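Long-range contact in protein LEC-6 (Caenorhabditis elegans, PDB 3VV1), which is a galectin that binds galactose-containing glycans, here a disaccharide of galactose and fucose, within a beta-sandwich lectin domain: residues R60-L65 and H74-F79. Sequence-based numbering, arbitrary orientation.
Sequences RFHINL and HFNARF. With GAL (beta-D-galactopyranose), chain C; FUC (alpha-L-fucopyranose), chain B.
The guanidinium of Arg60 lies flat on that of Arg78, centres 4.1 Å apart and planes only 5° from parallel, while the edge of the Arg78 group points at galactose and fucose. His74 CE1 sits over one face of the His62 ring, the two planes inclined at 43°, and Ala77 rests on a face of Phe61, whose edge meets Phe79 CE2. These groups project from the two faces of an antiparallel hairpin, strands 60-66 and 71-78, with Phe79 just past its end, in the sugar-binding sheet of the galectin beta-sandwich. Paired backbone hydrogen bonds link Phe61 with Ala77 and Ile63 with Phe75.

On the inner face, Phe61, Ile63 and Phe75 supply apolar bulk against the other sheet, where Phe61 and Ile63 touch strand 46-54; the methyl of small Ala77 makes a CH-pi contact, its CB 3.7 Å from the Phe61 ring centroid. The sugar-facing side needs polar, directional groups. Asn64 OD1 offers an in-plane lone pair to His74 ND1 at 2.7 Å, fixing the imidazole's rotation with NE2 directed at galactose O4. Asn64 ND2 is held in turn by Glu146. The amide of Asn76 serves two partners: ND2 donates to Phe61 O from above the carbonyl plane, and OD1 receives Arg78 NE at 2.8 Å. Extended arginines suit this surface, since their flat ends can stack while carboxylates probably offset the like charges: Asp80 pairs with Arg60, Glu81 with Arg78. Arg78 NH2 reaches galactose O4 at 2.9 Å, and NH1 donates to fucose O3 at the same length. A water joins this network, accepting from Arg60 NH1, bonding galactose O3 and O4, and donating to Asn76 OD1 at 2.7 Å.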
ATOM      1  N   ARG A  60     -17.483 -19.142 -13.087  1.00 14.86           N
ATOM      2  CA  ARG A  60     -16.300 -18.380 -13.525  1.00 13.55           C
ATOM      3  C   ARG A  60     -15.815 -17.442 -12.473  1.00 12.58           C
ATOM      4  O   ARG A  60     -16.581 -17.020 -11.659  1.00 14.07           O
ATOM      5  CB  ARG A  60     -16.633 -17.532 -14.782  1.00 15.04           C
ATOM      6  CG  ARG A  60     -17.165 -18.399 -15.928  1.00 14.68           C
ATOM      7  CD  ARG A  60     -17.385 -17.549 -17.183  1.00 15.30           C
ATOM      8  NE  ARG A  60     -17.853 -18.427 -18.257  1.00 16.00           N
ATOM      9  CZ  ARG A  60     -18.213 -17.990 -19.473  1.00 18.39           C
ATOM     10  NH1 ARG A  60     -18.136 -16.675 -19.779  1.00 17.83           N
ATOM     11  NH2 ARG A  60     -18.679 -18.844 -20.372  1.00 21.34           N
ATOM     12  N   PHE A  61     -14.548 -17.014 -12.608  1.00 10.98           N
ATOM     13  CA  PHE A  61     -14.090 -15.871 -11.856  1.00 10.64           C
ATOM     14  C   PHE A  61     -13.082 -15.175 -12.737  1.00  9.86           C
ATOM     15  O   PHE A  61     -12.506 -15.762 -13.683  1.00  9.86           O
ATOM     16  CB  PHE A  61     -13.474 -16.239 -10.462  1.00 11.13           C
ATOM     17  CG  PHE A  61     -12.131 -16.960 -10.514  1.00 10.20           C
ATOM     18  CD1 PHE A  61     -10.938 -16.257 -10.573  1.00 10.65           C
ATOM     19  CD2 PHE A  61     -12.093 -18.363 -10.416  1.00 11.79           C
ATOM     20  CE1 PHE A  61      -9.713 -16.934 -10.547  1.00 11.43           C
ATOM     21  CE2 PHE A  61     -10.861 -19.060 -10.434  1.00 12.60           C
ATOM     22  CZ  PHE A  61      -9.671 -18.327 -10.488  1.00 10.86           C
ATOM     23  N   HIS A  62     -12.831 -13.916 -12.439  1.00  9.75           N
ATOM     24  CA  HIS A  62     -11.782 -13.228 -13.224  1.00  9.56           C
ATOM     25  C   HIS A  62     -11.017 -12.241 -12.395  1.00 10.26           C
ATOM     26  O   HIS A  62     -11.487 -11.783 -11.345  1.00  9.92           O
ATOM     27  CB  HIS A  62     -12.361 -12.560 -14.506  1.00 11.08           C
ATOM     28  CG  HIS A  62     -13.353 -11.499 -14.230  1.00 11.68           C
ATOM     29  ND1 HIS A  62     -14.695 -11.733 -14.188  1.00 14.68           N
ATOM     30  CD2 HIS A  62     -13.184 -10.155 -13.932  1.00 13.03           C
ATOM     31  CE1 HIS A  62     -15.331 -10.586 -13.950  1.00 16.08           C
ATOM     32  NE2 HIS A  62     -14.416  -9.624 -13.774  1.00 14.74           N
ATOM     33  N   ILE A  63      -9.803 -11.918 -12.902  1.00  8.74           N
ATOM     34  CA  ILE A  63      -9.002 -10.804 -12.389  1.00  9.33           C
ATOM     35  C   ILE A  63      -8.859  -9.841 -13.549  1.00  8.80           C
ATOM     36  O   ILE A  63      -8.465 -10.257 -14.633  1.00  8.52           O
ATOM     37  CB  ILE A  63      -7.615 -11.302 -11.952  1.00  9.41           C
ATOM     38  CG1 ILE A  63      -7.646 -12.164 -10.674  1.00 13.50           C
ATOM     39  CG2 ILE A  63      -6.742 -10.098 -11.663  1.00 11.18           C
ATOM     40  CD1 ILE A  63      -7.917 -13.598 -10.842  1.00 18.79           C
ATOM     41  N   ASN A  64      -9.192  -8.575 -13.329  1.00  9.32           N
ATOM     42  CA  ASN A  64      -8.922  -7.486 -14.333  1.00  9.97           C
ATOM     43  C   ASN A  64      -7.825  -6.564 -13.852  1.00  9.77           C
ATOM     44  O   ASN A  64      -7.890  -6.093 -12.703  1.00 10.91           O
ATOM     45  CB  ASN A  64     -10.161  -6.637 -14.583  1.00 11.10           C
ATOM     46  CG  ASN A  64     -11.233  -7.370 -15.355  1.00 12.37           C
ATOM     47  OD1 ASN A  64     -10.944  -8.260 -16.157  1.00 12.00           O
ATOM     48  ND2 ASN A  64     -12.480  -7.038 -15.074  1.00 13.96           N
ATOM     49  N   LEU A  65      -6.836  -6.306 -14.718  1.00  8.56           N
ATOM     50  CA  LEU A  65      -5.844  -5.238 -14.465  1.00  9.47           C
ATOM     51  C   LEU A  65      -6.294  -4.100 -15.370  1.00  9.73           C
ATOM     52  O   LEU A  65      -6.229  -4.242 -16.613  1.00 10.69           O
ATOM     53  CB  LEU A  65      -4.434  -5.731 -14.819  1.00  9.80           C
ATOM     54  CG  LEU A  65      -3.985  -7.047 -14.192  1.00 10.00           C
ATOM     55  CD1 LEU A  65      -2.575  -7.442 -14.670  1.00 11.95           C
ATOM     56  CD2 LEU A  65      -4.063  -7.016 -12.662  1.00 11.77           C
ATOM     57  N   HIS A  74      -7.659  -9.248 -18.805  1.00  8.75           N
ATOM     58  CA  HIS A  74      -8.793  -9.896 -18.164  1.00  9.04           C
ATOM     59  C   HIS A  74      -8.391 -11.348 -18.171  1.00  8.44           C
ATOM     60  O   HIS A  74      -8.252 -11.958 -19.236  1.00  9.05           O
ATOM     61  CB  HIS A  74     -10.034  -9.634 -19.058  1.00  9.54           C
ATOM     62  CG  HIS A  74     -11.250 -10.495 -18.734  1.00  8.94           C
ATOM     63  ND1 HIS A  74     -12.083 -10.202 -17.700  1.00  9.95           N
ATOM     64  CD2 HIS A  74     -11.814 -11.584 -19.392  1.00 10.42           C
ATOM     65  CE1 HIS A  74     -13.144 -11.048 -17.695  1.00 12.08           C
ATOM     66  NE2 HIS A  74     -12.969 -11.922 -18.725  1.00 11.14           N
ATOM     67  N   PHE A  75      -8.189 -11.918 -16.987  1.00  8.11           N
ATOM     68  CA  PHE A  75      -7.781 -13.330 -16.818  1.00  7.58           C
ATOM     69  C   PHE A  75      -9.022 -14.061 -16.288  1.00  8.99           C
ATOM     70  O   PHE A  75      -9.482 -13.770 -15.171  1.00  9.25           O
ATOM     71  CB  PHE A  75      -6.620 -13.362 -15.796  1.00  8.72           C
ATOM     72  CG  PHE A  75      -6.237 -14.759 -15.367  1.00  9.03           C
ATOM     73  CD1 PHE A  75      -5.237 -15.459 -16.063  1.00  9.04           C
ATOM     74  CD2 PHE A  75      -6.860 -15.392 -14.254  1.00  9.18           C
ATOM     75  CE1 PHE A  75      -4.847 -16.735 -15.686  1.00  9.92           C
ATOM     76  CE2 PHE A  75      -6.458 -16.693 -13.898  1.00 10.52           C
ATOM     77  CZ  PHE A  75      -5.456 -17.346 -14.577  1.00 11.26           C
ATOM     78  N   ASN A  76      -9.612 -14.935 -17.091  1.00  9.03           N
ATOM     79  CA  ASN A  76     -10.950 -15.486 -16.730  1.00  9.41           C
ATOM     80  C   ASN A  76     -10.867 -17.013 -16.648  1.00  9.73           C
ATOM     81  O   ASN A  76     -10.668 -17.692 -17.648  1.00 11.32           O
ATOM     82  CB  ASN A  76     -11.893 -15.060 -17.838  1.00 11.42           C
ATOM     83  CG  ASN A  76     -13.401 -15.295 -17.539  1.00 11.23           C
ATOM     84  OD1 ASN A  76     -14.196 -15.300 -18.479  1.00 12.83           O
ATOM     85  ND2 ASN A  76     -13.811 -15.408 -16.262  1.00 11.53           N
ATOM     86  N   ALA A  77     -10.982 -17.533 -15.448  1.00 10.37           N
ATOM     87  CA  ALA A  77     -11.079 -18.967 -15.248  1.00  9.82           C
ATOM     88  C   ALA A  77     -12.533 -19.377 -15.490  1.00 11.97           C
ATOM     89  O   ALA A  77     -13.429 -18.832 -14.872  1.00 12.03           O
ATOM     90  CB  ALA A  77     -10.682 -19.284 -13.782  1.00 10.19           C
ATOM     91  N   ARG A  78     -12.751 -20.378 -16.344  1.00 12.54           N
ATOM     92  CA  ARG A  78     -14.108 -20.813 -16.721  1.00 12.97           C
ATOM     93  C   ARG A  78     -14.256 -22.317 -16.436  1.00 15.44           C
ATOM     94  O   ARG A  78     -13.751 -23.172 -17.191  1.00 16.82           O
ATOM     95  CB  ARG A  78     -14.338 -20.519 -18.225  1.00 14.51           C
ATOM     96  CG  ARG A  78     -14.169 -19.037 -18.564  1.00 13.18           C
ATOM     97  CD  ARG A  78     -14.537 -18.831 -20.023  1.00 13.26           C
ATOM     98  NE  ARG A  78     -14.528 -17.405 -20.352  1.00 14.98           N
ATOM     99  CZ  ARG A  78     -14.889 -16.921 -21.539  1.00 14.84           C
ATOM    100  NH1 ARG A  78     -15.271 -17.764 -22.520  1.00 17.62           N
ATOM    101  NH2 ARG A  78     -14.886 -15.610 -21.758  1.00 15.27           N
ATOM    102  N   PHE A  79     -14.952 -22.653 -15.362  1.00 15.38           N
ATOM    103  CA  PHE A  79     -15.225 -24.063 -15.055  1.00 16.51           C
ATOM    104  C   PHE A  79     -16.329 -24.618 -15.957  1.00 19.05           C
ATOM    105  O   PHE A  79     -16.418 -25.822 -16.148  1.00 24.40           O
ATOM    106  CB  PHE A  79     -15.552 -24.179 -13.559  1.00 17.36           C
ATOM    107  CG  PHE A  79     -14.384 -23.798 -12.696  1.00 17.04           C
ATOM    108  CD1 PHE A  79     -13.333 -24.704 -12.478  1.00 17.34           C
ATOM    109  CD2 PHE A  79     -14.270 -22.478 -12.153  1.00 16.13           C
ATOM    110  CE1 PHE A  79     -12.227 -24.296 -11.723  1.00 17.48           C
ATOM    111  CE2 PHE A  79     -13.159 -22.082 -11.391  1.00 15.30           C
ATOM    112  CZ  PHE A  79     -12.122 -23.006 -11.181  1.00 17.01           C
TER
HETATM  113  C1  GAL C   2     -16.976 -13.010 -23.141  1.00 18.10           C
HETATM  114  C2  GAL C   2     -17.448 -12.900 -21.659  1.00 17.60           C
HETATM  115  C3  GAL C   2     -16.779 -11.756 -20.993  1.00 16.32           C
HETATM  116  C4  GAL C   2     -15.258 -11.880 -21.173  1.00 15.07           C
HETATM  117  C5  GAL C   2     -14.948 -12.027 -22.671  1.00 15.95           C
HETATM  118  C6  GAL C   2     -13.426 -12.139 -22.922  1.00 14.44           C
HETATM  119  O2  GAL C   2     -18.844 -12.702 -21.656  1.00 21.79           O
HETATM  120  O3  GAL C   2     -17.056 -11.798 -19.566  1.00 17.75           O
HETATM  121  O4  GAL C   2     -14.767 -13.023 -20.437  1.00 14.00           O
HETATM  122  O5  GAL C   2     -15.555 -13.162 -23.179  1.00 14.91           O
HETATM  123  O6  GAL C   2     -13.199 -12.277 -24.337  1.00 15.82           O
HETATM  124  C1  FUC B   1     -19.143 -16.786 -24.773  1.00 35.91           C
HETATM  125  C2  FUC B   1     -17.573 -17.045 -24.679  1.00 26.92           C
HETATM  126  C3  FUC B   1     -16.767 -15.910 -25.390  1.00 23.49           C
HETATM  127  C4  FUC B   1     -17.348 -14.485 -25.164  1.00 22.93           C
HETATM  128  C5  FUC B   1     -18.716 -14.359 -25.861  1.00 27.81           C
HETATM  129  C6  FUC B   1     -19.218 -12.961 -25.557  1.00 31.79           C
HETATM  130  O1  FUC B   1     -19.813 -17.907 -25.330  1.00 51.85           O
HETATM  131  O2  FUC B   1     -17.083 -18.471 -25.022  1.00 30.97           O
HETATM  132  O3  FUC B   1     -15.518 -15.981 -24.805  1.00 19.56           O
HETATM  133  O4  FUC B   1     -17.506 -14.210 -23.679  1.00 20.20           O
HETATM  134  O5  FUC B   1     -19.605 -15.381 -25.265  1.00 38.81           O
HETATM  135  O   HOH W   1     -16.764 -14.367 -18.491  1.00 17.63           O
HETATM  136  O   HOH W   2     -15.889 -14.181 -14.378  1.00 20.19           O